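Long-range contacts in probable N-acetyl-gamma-glutamyl-phosphate reductase, chloroplastic (Arabidopsis thaliana, PDB 1XYG), which probably catalyses the NADP-dependent interconversion of N-acetylglutamyl phosphate and N-acetylglutamate semialdehyde, the third step from glutamate toward N-acetylornithine in chloroplast arginine biosynthesis: residues Leu46-Arg51 and Val73-Ala78; Glu124-Gln129 and Val219-His224; Glu227-Leu232 and Val240-Thr245. All coordinates share one frame; numbering follows the deposited sequence.

Contact 1 (Leu46-Arg51 and Val73-Ala78)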
loop_
_atom_site.group_PDB
_atom_site.type_symbol
_atom_site.label_atom_id
_atom_site.label_comp_id
_atom_site.label_asym_id
_atom_site.label_seq_id
_atom_site.Cartn_x
_atom_site.Cartn_y
_atom_site.Cartn_z
ATOM N N LEU A 46 21.600 -24.813 -13.673
ATOM C CA LEU A 46 21.517 -24.165 -14.977
ATOM C C LEU A 46 20.342 -23.174 -15.049
ATOM O O LEU A 46 19.212 -23.524 -14.714
ATOM C CB LEU A 46 21.366 -25.226 -16.063
ATOM C CG LEU A 46 21.228 -24.673 -17.477
ATOM C CD1 LEU A 46 22.394 -23.740 -17.775
ATOM C CD2 LEU A 46 21.182 -25.820 -18.465
ATOM N N MET A 47 20.602 -21.945 -15.499
ATOM C CA MET A 47 19.551 -20.923 -15.584
ATOM C C MET A 47 19.564 -20.091 -16.876
ATOM O O MET A 47 20.614 -19.588 -17.297
ATOM C CB MET A 47 19.640 -19.959 -14.393
ATOM C CG MET A 47 19.438 -20.582 -13.025
ATOM S SD MET A 47 19.239 -19.334 -11.715
ATOM C CE MET A 47 20.806 -18.452 -11.764
ATOM N N THR A 48 18.380 -19.924 -17.468
ATOM C CA THR A 48 18.187 -19.170 -18.715
ATOM C C THR A 48 17.489 -17.803 -18.556
ATOM O O THR A 48 16.550 -17.656 -17.771
ATOM C CB THR A 48 17.336 -19.971 -19.722
ATOM O OG1 THR A 48 18.009 -21.175 -20.093
ATOM C CG2 THR A 48 17.097 -19.165 -20.941
ATOM N N ALA A 49 17.951 -16.819 -19.329
ATOM C CA ALA A 49 17.382 -15.470 -19.341
ATOM C C ALA A 49 17.482 -14.928 -20.765
ATOM O O ALA A 49 18.328 -15.357 -21.549
ATOM C CB ALA A 49 18.132 -14.558 -18.383
ATOM N N ASP A 50 16.621 -13.977 -21.101
ATOM C CA ASP A 50 16.625 -13.417 -22.442
ATOM C C ASP A 50 17.534 -12.188 -22.575
ATOM O O ASP A 50 18.712 -12.310 -22.927
ATOM C CB ASP A 50 15.192 -13.075 -22.855
ATOM C CG ASP A 50 15.071 -12.761 -24.328
ATOM O OD1 ASP A 50 15.644 -13.517 -25.146
ATOM O OD2 ASP A 50 14.396 -11.767 -24.665
ATOM N N ARG A 51 16.986 -11.011 -22.294
ATOM C CA ARG A 51 17.747 -9.770 -22.397
ATOM C C ARG A 51 18.836 -9.705 -21.346
ATOM O O ARG A 51 19.889 -9.111 -21.565
ATOM C CB ARG A 51 16.819 -8.572 -22.228
ATOM C CG ARG A 51 15.547 -8.706 -23.018
ATOM C CD ARG A 51 14.710 -7.452 -22.947
ATOM N NE ARG A 51 13.392 -7.689 -23.522
ATOM C CZ ARG A 51 12.508 -6.737 -23.788
ATOM N NH1 ARG A 51 12.804 -5.472 -23.535
ATOM N NH2 ARG A 51 11.324 -7.054 -24.297
ATOM N N VAL A 73 22.507 -17.738 -18.850
ATOM C CA VAL A 73 22.905 -17.938 -20.235
ATOM C C VAL A 73 21.672 -17.838 -21.115
ATOM O O VAL A 73 20.545 -17.727 -20.621
ATOM C CB VAL A 73 23.548 -19.326 -20.464
ATOM C CG1 VAL A 73 24.676 -19.544 -19.467
ATOM C CG2 VAL A 73 22.495 -20.426 -20.361
ATOM N N SER A 74 21.897 -17.883 -22.421
ATOM C CA SER A 74 20.823 -17.813 -23.393
ATOM C C SER A 74 20.307 -19.222 -23.651
ATOM O O SER A 74 21.079 -20.182 -23.601
ATOM C CB SER A 74 21.352 -17.208 -24.692
ATOM O OG SER A 74 20.391 -17.296 -25.725
ATOM N N VAL A 75 19.007 -19.353 -23.913
ATOM C CA VAL A 75 18.420 -20.658 -24.211
ATOM C C VAL A 75 19.228 -21.344 -25.307
ATOM O O VAL A 75 19.453 -22.551 -25.265
ATOM C CB VAL A 75 16.979 -20.555 -24.755
ATOM C CG1 VAL A 75 16.441 -21.943 -25.044
ATOM C CG2 VAL A 75 16.093 -19.850 -23.771
ATOM N N LYS A 76 19.651 -20.568 -26.297
ATOM C CA LYS A 76 20.408 -21.115 -27.410
ATOM C C LYS A 76 21.775 -21.674 -27.014
ATOM O O LYS A 76 22.308 -22.544 -27.705
ATOM C CB LYS A 76 20.573 -20.053 -28.497
ATOM C CG LYS A 76 19.262 -19.632 -29.141
ATOM C CD LYS A 76 19.503 -18.610 -30.235
ATOM C CE LYS A 76 18.207 -18.192 -30.909
ATOM N NZ LYS A 76 18.469 -17.190 -31.981
ATOM N N ASP A 77 22.336 -21.195 -25.903
ATOM C CA ASP A 77 23.649 -21.665 -25.455
ATOM C C ASP A 77 23.617 -22.619 -24.259
ATOM O O ASP A 77 24.667 -22.986 -23.731
ATOM C CB ASP A 77 24.552 -20.475 -25.108
ATOM C CG ASP A 77 24.838 -19.588 -26.304
ATOM O OD1 ASP A 77 25.000 -20.123 -27.420
ATOM O OD2 ASP A 77 24.914 -18.356 -26.125
ATOM N N ALA A 78 22.423 -23.027 -23.840
ATOM C CA ALA A 78 22.281 -23.921 -22.697
ATOM C C ALA A 78 22.369 -25.390 -23.078
ATOM O O ALA A 78 21.736 -25.825 -24.037
ATOM C CB ALA A 78 20.963 -23.656 -21.996
HETATM O O HOH W 1 17.435 -16.955 -23.815
#
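Thr-48 and Val-73 form a single parallel beta bridge, with their CA atoms 5.1 Å apart. Its two hydrogen bonds both belong to Val-73 and straddle Thr-48: Val-73 N gives to Met-47 O at 3.1 Å, and Ala-49 N gives to Val-73 O at 3.0 Å. Both are close to straight, the first at 169° and the second at 161°. Val-73 O takes a further, softer contact from the backbone of Thr-48, whose CA lies 3.4 Å from it as a CA-H...O donor.

A water carries the polar pairing one step beyond the bridge. It donates to Ala-49 O at 2.9 Å and accepts from Val-75 N, so the chain leaving Val-73 stays coupled to Ala-49 where direct backbone bonds have ended.

The apolar part lies beside the bridge and is carried by Leu-46. With CG anti to the backbone N (chi1 178°), the isobutyl end swings toward 73-78 and divides its two methyls: CD1 lies 4.2 Å from Val-73 CG2, while CD2 meets Ala-78 CB at 4.1 Å. The same side chain also touches Val-83. Met-47 starts away from 73-78, and its side chain touches Leu-69, Pro-70 and Leu-72. Thr-48 sets its hydroxyl OG1 beside its own backbone N, near Val-75 and Ala-78; this oxygen is buried with no partner in the model.

Strand 42-47 is an edge strand, within this chain, of the parallel sheet in the NAD-binding Rossmann domain. The backbone of Thr-48 also bonds to Leu-21 and Ala-24. Since direct backbone pairs and one water supply all the polar links across this contact, its polar part probably depends little on side-chain identity, whereas the apolar part rests on the methyls of Leu-46, Val-73 and Ala-78.

Contact 2 (Glu124-Gln129 and Val219-His224)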
loop_
_atom_site.group_PDB
_atom_site.type_symbol
_atom_site.label_atom_id
_atom_site.label_comp_id
_atom_site.label_asym_id
_atom_site.label_seq_id
_atom_site.Cartn_x
_atom_site.Cartn_y
_atom_site.Cartn_z
ATOM N N GLU A 124 -5.556 -22.777 -30.215
ATOM C CA GLU A 124 -5.367 -21.824 -31.294
ATOM C C GLU A 124 -6.314 -20.629 -31.237
ATOM O O GLU A 124 -5.888 -19.490 -31.429
ATOM C CB GLU A 124 -5.509 -22.535 -32.638
ATOM C CG GLU A 124 -4.624 -21.949 -33.709
ATOM C CD GLU A 124 -4.742 -22.672 -35.031
ATOM O OE1 GLU A 124 -4.557 -23.909 -35.068
ATOM O OE2 GLU A 124 -5.015 -21.994 -36.039
ATOM N N GLU A 125 -7.591 -20.880 -30.967
ATOM C CA GLU A 125 -8.555 -19.791 -30.904
ATOM C C GLU A 125 -8.292 -18.866 -29.716
ATOM O O GLU A 125 -8.467 -17.652 -29.817
ATOM C CB GLU A 125 -9.991 -20.327 -30.832
ATOM C CG GLU A 125 -10.415 -20.876 -29.485
ATOM C CD GLU A 125 -11.925 -20.810 -29.279
ATOM O OE1 GLU A 125 -12.468 -19.686 -29.225
ATOM O OE2 GLU A 125 -12.572 -21.875 -29.169
ATOM N N TRP A 126 -7.864 -19.434 -28.592
ATOM C CA TRP A 126 -7.601 -18.626 -27.407
ATOM C C TRP A 126 -6.202 -18.019 -27.316
ATOM O O TRP A 126 -6.002 -17.009 -26.634
ATOM C CB TRP A 126 -7.861 -19.438 -26.134
ATOM C CG TRP A 126 -9.298 -19.628 -25.821
ATOM C CD1 TRP A 126 -10.095 -20.672 -26.199
ATOM C CD2 TRP A 126 -10.132 -18.728 -25.095
ATOM N NE1 TRP A 126 -11.379 -20.473 -25.753
ATOM C CE2 TRP A 126 -11.432 -19.285 -25.068
ATOM C CE3 TRP A 126 -9.911 -17.496 -24.459
ATOM C CZ2 TRP A 126 -12.507 -18.658 -24.437
ATOM C CZ3 TRP A 126 -10.977 -16.868 -23.831
ATOM C CH2 TRP A 126 -12.262 -17.453 -23.825
ATOM N N TYR A 127 -5.229 -18.625 -27.988
ATOM C CA TYR A 127 -3.864 -18.105 -27.931
ATOM C C TYR A 127 -3.331 -17.454 -29.207
ATOM O O TYR A 127 -2.192 -17.003 -29.246
ATOM C CB TYR A 127 -2.919 -19.204 -27.431
ATOM C CG TYR A 127 -2.990 -19.397 -25.929
ATOM C CD1 TYR A 127 -2.254 -18.578 -25.074
ATOM C CD2 TYR A 127 -3.875 -20.311 -25.360
ATOM C CE1 TYR A 127 -2.405 -18.649 -23.692
ATOM C CE2 TYR A 127 -4.035 -20.392 -23.966
ATOM C CZ TYR A 127 -3.300 -19.548 -23.143
ATOM O OH TYR A 127 -3.492 -19.542 -21.780
ATOM N N GLY A 128 -4.161 -17.421 -30.245
ATOM C CA GLY A 128 -3.797 -16.764 -31.494
ATOM C C GLY A 128 -2.682 -17.331 -32.354
ATOM O O GLY A 128 -2.071 -16.610 -33.153
ATOM N N GLN A 129 -2.423 -18.624 -32.221
ATOM C CA GLN A 129 -1.405 -19.258 -33.038
ATOM C C GLN A 129 -1.523 -20.777 -32.995
ATOM O O GLN A 129 -2.033 -21.362 -32.040
ATOM C CB GLN A 129 0.002 -18.766 -32.660
ATOM C CG GLN A 129 0.800 -19.493 -31.599
ATOM C CD GLN A 129 2.150 -18.821 -31.361
ATOM O OE1 GLN A 129 2.759 -18.287 -32.287
ATOM N NE2 GLN A 129 2.626 -18.858 -30.124
ATOM N N VAL A 219 -12.464 -9.096 -18.965
ATOM C CA VAL A 219 -13.901 -9.293 -18.852
ATOM C C VAL A 219 -14.402 -10.087 -20.057
ATOM O O VAL A 219 -13.928 -9.892 -21.180
ATOM C CB VAL A 219 -14.659 -7.946 -18.789
ATOM C CG1 VAL A 219 -16.150 -8.201 -18.554
ATOM C CG2 VAL A 219 -14.087 -7.076 -17.678
ATOM N N THR A 220 -15.352 -10.986 -19.807
ATOM C CA THR A 220 -15.951 -11.830 -20.846
ATOM C C THR A 220 -15.019 -12.921 -21.351
ATOM O O THR A 220 -15.360 -14.101 -21.320
ATOM C CB THR A 220 -16.403 -11.017 -22.082
ATOM O OG1 THR A 220 -17.169 -9.887 -21.668
ATOM C CG2 THR A 220 -17.261 -11.892 -22.993
ATOM N N ARG A 221 -13.850 -12.518 -21.835
ATOM C CA ARG A 221 -12.880 -13.468 -22.354
ATOM C C ARG A 221 -11.513 -13.267 -21.729
ATOM O O ARG A 221 -10.915 -12.197 -21.834
ATOM C CB ARG A 221 -12.740 -13.327 -23.872
ATOM C CG ARG A 221 -13.998 -13.599 -24.666
ATOM C CD ARG A 221 -13.765 -13.335 -26.157
ATOM N NE ARG A 221 -12.826 -14.279 -26.766
ATOM C CZ ARG A 221 -13.122 -15.535 -27.098
ATOM N NH1 ARG A 221 -12.194 -16.311 -27.644
ATOM N NH2 ARG A 221 -14.345 -16.016 -26.895
ATOM N N HIS A 222 -11.033 -14.302 -21.065
ATOM C CA HIS A 222 -9.719 -14.290 -20.453
ATOM C C HIS A 222 -9.160 -15.672 -20.735
ATOM O O HIS A 222 -9.890 -16.660 -20.667
ATOM C CB HIS A 222 -9.792 -14.048 -18.953
ATOM C CG HIS A 222 -8.448 -14.054 -18.307
ATOM N ND1 HIS A 222 -7.772 -15.217 -18.012
ATOM C CD2 HIS A 222 -7.611 -13.040 -17.989
ATOM C CE1 HIS A 222 -6.576 -14.921 -17.540
ATOM N NE2 HIS A 222 -6.452 -13.607 -17.516
ATOM N N ARG A 223 -7.878 -15.745 -21.061
ATOM C CA ARG A 223 -7.260 -17.016 -21.408
ATOM C C ARG A 223 -7.420 -18.172 -20.418
ATOM O O ARG A 223 -7.246 -19.335 -20.791
ATOM C CB ARG A 223 -5.783 -16.790 -21.737
ATOM C CG ARG A 223 -5.591 -16.109 -23.084
ATOM C CD ARG A 223 -4.147 -15.751 -23.338
ATOM N NE ARG A 223 -3.926 -15.349 -24.722
ATOM C CZ ARG A 223 -2.751 -14.953 -25.203
ATOM N NH1 ARG A 223 -2.633 -14.608 -26.479
ATOM N NH2 ARG A 223 -1.689 -14.895 -24.403
ATOM N N HIS A 224 -7.762 -17.872 -19.168
ATOM C CA HIS A 224 -7.943 -18.938 -18.191
ATOM C C HIS A 224 -9.298 -19.617 -18.343
ATOM O O HIS A 224 -9.497 -20.726 -17.851
ATOM C CB HIS A 224 -7.793 -18.397 -16.770
ATOM C CG HIS A 224 -6.373 -18.170 -16.358
ATOM N ND1 HIS A 224 -6.029 -17.604 -15.148
ATOM C CD2 HIS A 224 -5.206 -18.440 -16.993
ATOM C CE1 HIS A 224 -4.713 -17.535 -15.056
ATOM N NE2 HIS A 224 -4.190 -18.036 -16.162
HETATM O O HOH W 2 -5.318 -21.023 -20.337
#
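Arg-221 lays its guanidinium flat over the six-membered ring of Trp-126, planes 11° apart, with CZ 4.1 Å from the ring centroid: a stacked cation-pi pair. A bend at chi3 (67°) folds the group back onto the indole. At the guanidinium edge, NH1 faces Glu-125 OE1 in a long salt bridge of 3.7 Å.

Arg-223 instead runs out extended across Tyr-127, bringing CD within 3.4 Å of Tyr-127 CE1 above the rim of the ring. Its NE reaches Trp-126 O at 3.3 Å, a bent bond (139°) whose acceptor sits out of the guanidinium plane. A water joins the phenol to the opposing backbone, accepting from Tyr-127 OH and donating to Arg-223 O.

Farther out, His-222 ND1 accepts from His-224 N at 2.9 Å, capping the turn into helix 224-236. Trp-126 also touches Val-225 and Pro-226 of its own chain and Arg-314 of the second subunit, while the ring of Tyr-123 meets that of Tyr-127, nearly parallel to it. The side chain of His-222 is about 7 Å from that of Cys-163, the active-site residue by similarity.

Arg-223 thus bonds a carbonyl in the last turn of helix 120-127, where the helix dipole would probably favour positive charge, while Arg-221 is held chiefly by the indole face.

Contact 3 (Glu227-Leu232 and Val240-Thr245)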
loop_
_atom_site.group_PDB
_atom_site.type_symbol
_atom_site.label_atom_id
_atom_site.label_comp_id
_atom_site.label_asym_id
_atom_site.label_seq_id
_atom_site.Cartn_x
_atom_site.Cartn_y
_atom_site.Cartn_z
ATOM N N GLU A 227 -9.227 -23.101 -19.798
ATOM C CA GLU A 227 -8.518 -23.972 -18.863
ATOM C C GLU A 227 -9.482 -24.385 -17.743
ATOM O O GLU A 227 -9.561 -25.553 -17.356
ATOM C CB GLU A 227 -7.316 -23.236 -18.263
ATOM C CG GLU A 227 -6.453 -24.104 -17.354
ATOM C CD GLU A 227 -5.297 -23.334 -16.758
ATOM O OE1 GLU A 227 -4.929 -22.292 -17.333
ATOM O OE2 GLU A 227 -4.753 -23.772 -15.727
ATOM N N ILE A 228 -10.218 -23.403 -17.237
ATOM C CA ILE A 228 -11.182 -23.634 -16.173
ATOM C C ILE A 228 -12.281 -24.590 -16.634
ATOM O O ILE A 228 -12.592 -25.570 -15.955
ATOM C CB ILE A 228 -11.843 -22.310 -15.736
ATOM C CG1 ILE A 228 -10.836 -21.436 -14.992
ATOM C CG2 ILE A 228 -13.071 -22.600 -14.880
ATOM C CD1 ILE A 228 -11.296 -20.010 -14.835
ATOM N N GLU A 229 -12.867 -24.296 -17.790
ATOM C CA GLU A 229 -13.943 -25.120 -18.327
ATOM C C GLU A 229 -13.496 -26.544 -18.671
ATOM O O GLU A 229 -14.266 -27.492 -18.512
ATOM C CB GLU A 229 -14.568 -24.439 -19.552
ATOM C CG GLU A 229 -15.083 -23.033 -19.270
ATOM C CD GLU A 229 -15.932 -22.479 -20.399
ATOM O OE1 GLU A 229 -15.741 -22.923 -21.552
ATOM O OE2 GLU A 229 -16.781 -21.590 -20.137
ATOM N N GLN A 230 -12.258 -26.696 -19.131
ATOM C CA GLN A 230 -11.742 -28.024 -19.467
ATOM C C GLN A 230 -11.768 -28.912 -18.223
ATOM O O GLN A 230 -12.295 -30.023 -18.248
ATOM C CB GLN A 230 -10.309 -27.930 -20.007
ATOM C CG GLN A 230 -9.684 -29.283 -20.318
ATOM C CD GLN A 230 -8.273 -29.171 -20.867
ATOM O OE1 GLN A 230 -8.068 -28.782 -22.017
ATOM N NE2 GLN A 230 -7.292 -29.508 -20.042
ATOM N N GLY A 231 -11.203 -28.413 -17.131
ATOM C CA GLY A 231 -11.187 -29.180 -15.896
ATOM C C GLY A 231 -12.576 -29.496 -15.370
ATOM O O GLY A 231 -12.843 -30.623 -14.956
ATOM N N LEU A 232 -13.465 -28.509 -15.380
ATOM C CA LEU A 232 -14.821 -28.721 -14.893
ATOM C C LEU A 232 -15.610 -29.639 -15.829
ATOM O O LEU A 232 -16.361 -30.501 -15.379
ATOM C CB LEU A 232 -15.551 -27.387 -14.737
ATOM C CG LEU A 232 -14.885 -26.355 -13.823
ATOM C CD1 LEU A 232 -15.859 -25.203 -13.590
ATOM C CD2 LEU A 232 -14.475 -26.994 -12.498
ATOM N N VAL A 240 -19.133 -27.514 -19.713
ATOM C CA VAL A 240 -19.442 -26.500 -18.713
ATOM C C VAL A 240 -19.028 -25.120 -19.200
ATOM O O VAL A 240 -17.900 -24.918 -19.634
ATOM C CB VAL A 240 -18.726 -26.817 -17.389
ATOM C CG1 VAL A 240 -18.966 -25.726 -16.378
ATOM C CG2 VAL A 240 -19.217 -28.162 -16.863
ATOM N N THR A 241 -19.960 -24.174 -19.134
ATOM C CA THR A 241 -19.711 -22.794 -19.537
ATOM C C THR A 241 -19.834 -21.938 -18.281
ATOM O O THR A 241 -20.896 -21.891 -17.652
ATOM C CB THR A 241 -20.750 -22.320 -20.578
ATOM O OG1 THR A 241 -20.676 -23.159 -21.737
ATOM C CG2 THR A 241 -20.500 -20.883 -20.980
ATOM N N VAL A 242 -18.751 -21.265 -17.914
ATOM C CA VAL A 242 -18.753 -20.439 -16.718
ATOM C C VAL A 242 -18.612 -18.962 -17.038
ATOM O O VAL A 242 -18.370 -18.573 -18.182
ATOM C CB VAL A 242 -17.589 -20.829 -15.774
ATOM C CG1 VAL A 242 -17.626 -22.326 -15.479
ATOM C CG2 VAL A 242 -16.265 -20.446 -16.416
ATOM N N SER A 243 -18.786 -18.147 -16.003
ATOM C CA SER A 243 -18.625 -16.705 -16.094
ATOM C C SER A 243 -17.436 -16.484 -15.171
ATOM O O SER A 243 -17.480 -16.874 -14.004
ATOM C CB SER A 243 -19.866 -15.988 -15.555
ATOM O OG SER A 243 -19.705 -14.581 -15.604
ATOM N N PHE A 244 -16.372 -15.883 -15.690
ATOM C CA PHE A 244 -15.158 -15.653 -14.907
ATOM C C PHE A 244 -14.654 -14.232 -15.099
ATOM O O PHE A 244 -14.297 -13.847 -16.211
ATOM C CB PHE A 244 -14.089 -16.663 -15.341
ATOM C CG PHE A 244 -12.710 -16.366 -14.828
ATOM C CD1 PHE A 244 -12.415 -16.471 -13.470
ATOM C CD2 PHE A 244 -11.700 -15.983 -15.705
ATOM C CE1 PHE A 244 -11.133 -16.199 -12.994
ATOM C CE2 PHE A 244 -10.411 -15.706 -15.240
ATOM C CZ PHE A 244 -10.130 -15.814 -13.883
ATOM N N THR A 245 -14.627 -13.451 -14.021
ATOM C CA THR A 245 -14.168 -12.069 -14.113
ATOM C C THR A 245 -13.029 -11.745 -13.152
ATOM O O THR A 245 -13.220 -11.697 -11.944
ATOM C CB THR A 245 -15.316 -11.061 -13.846
ATOM O OG1 THR A 245 -16.457 -11.393 -14.648
ATOM C CG2 THR A 245 -14.865 -9.658 -14.191
#
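Ile-228 stands nearly upright on Phe-244: its CD1 methyl lies 4.0 Å from the ring centroid and 13° off the ring normal, a CH-pi contact over the middle of the face. The other branch, CG2, turns to Val-242 CG2 at 4.1 Å. One turn later along the helix, Leu-232 meets Val-242 at about a right angle, CD1 to CG1 at 3.9 Å, and sets its CB against Val-240 CG1.

Glu-229 flanks this apolar row. Beyond CG its chain is extended, sliding past Val-242 in the opposite direction and carrying the carboxylate to the backbone. There OE2 accepts from Val-242 N at 3.0 Å on its anti side, 30° out of the carboxylate plane, in a fairly straight bond (158°). The same oxygen also pairs with Arg-314 of the second subunit, while OE1 forms a salt bridge with Lys-239. With an alanine here, Val-242 N would probably lose its acceptor, and Lys-239 and Arg-314 of the second subunit would probably be left without their shared counter-charge.

Helix 163-177 adds Ile-168 beside Ile-228, and Leu-172 and Leu-176 beside Leu-232, so that it packs against the same apolar row. A buried carboxylate compensated by two cations and a backbone N-H is probably kept ionised, and it links the backbone of Val-242 to the subunit interface.

From the N terminus, contact 1 closes first, joining the end of strand 42-47 to the loop before strand 85-88 at the margin of the Rossmann sheet. Contact 2 then spans 89 residues, bringing helix 120-127 of the NAD-binding part to the loop before helix 224-236 in the dimerisation part. Contact 3 closes a short connection between that helix and strand 243-249. The three follow in series, none enclosing or crossing another. Contacts 2 and 3 touch where Phe-244 CE2 lies 3.9 Å from His-222 ND1, and both reach the second subunit; contact 1 stands apart, its centre about 35 Å from that of contact 3.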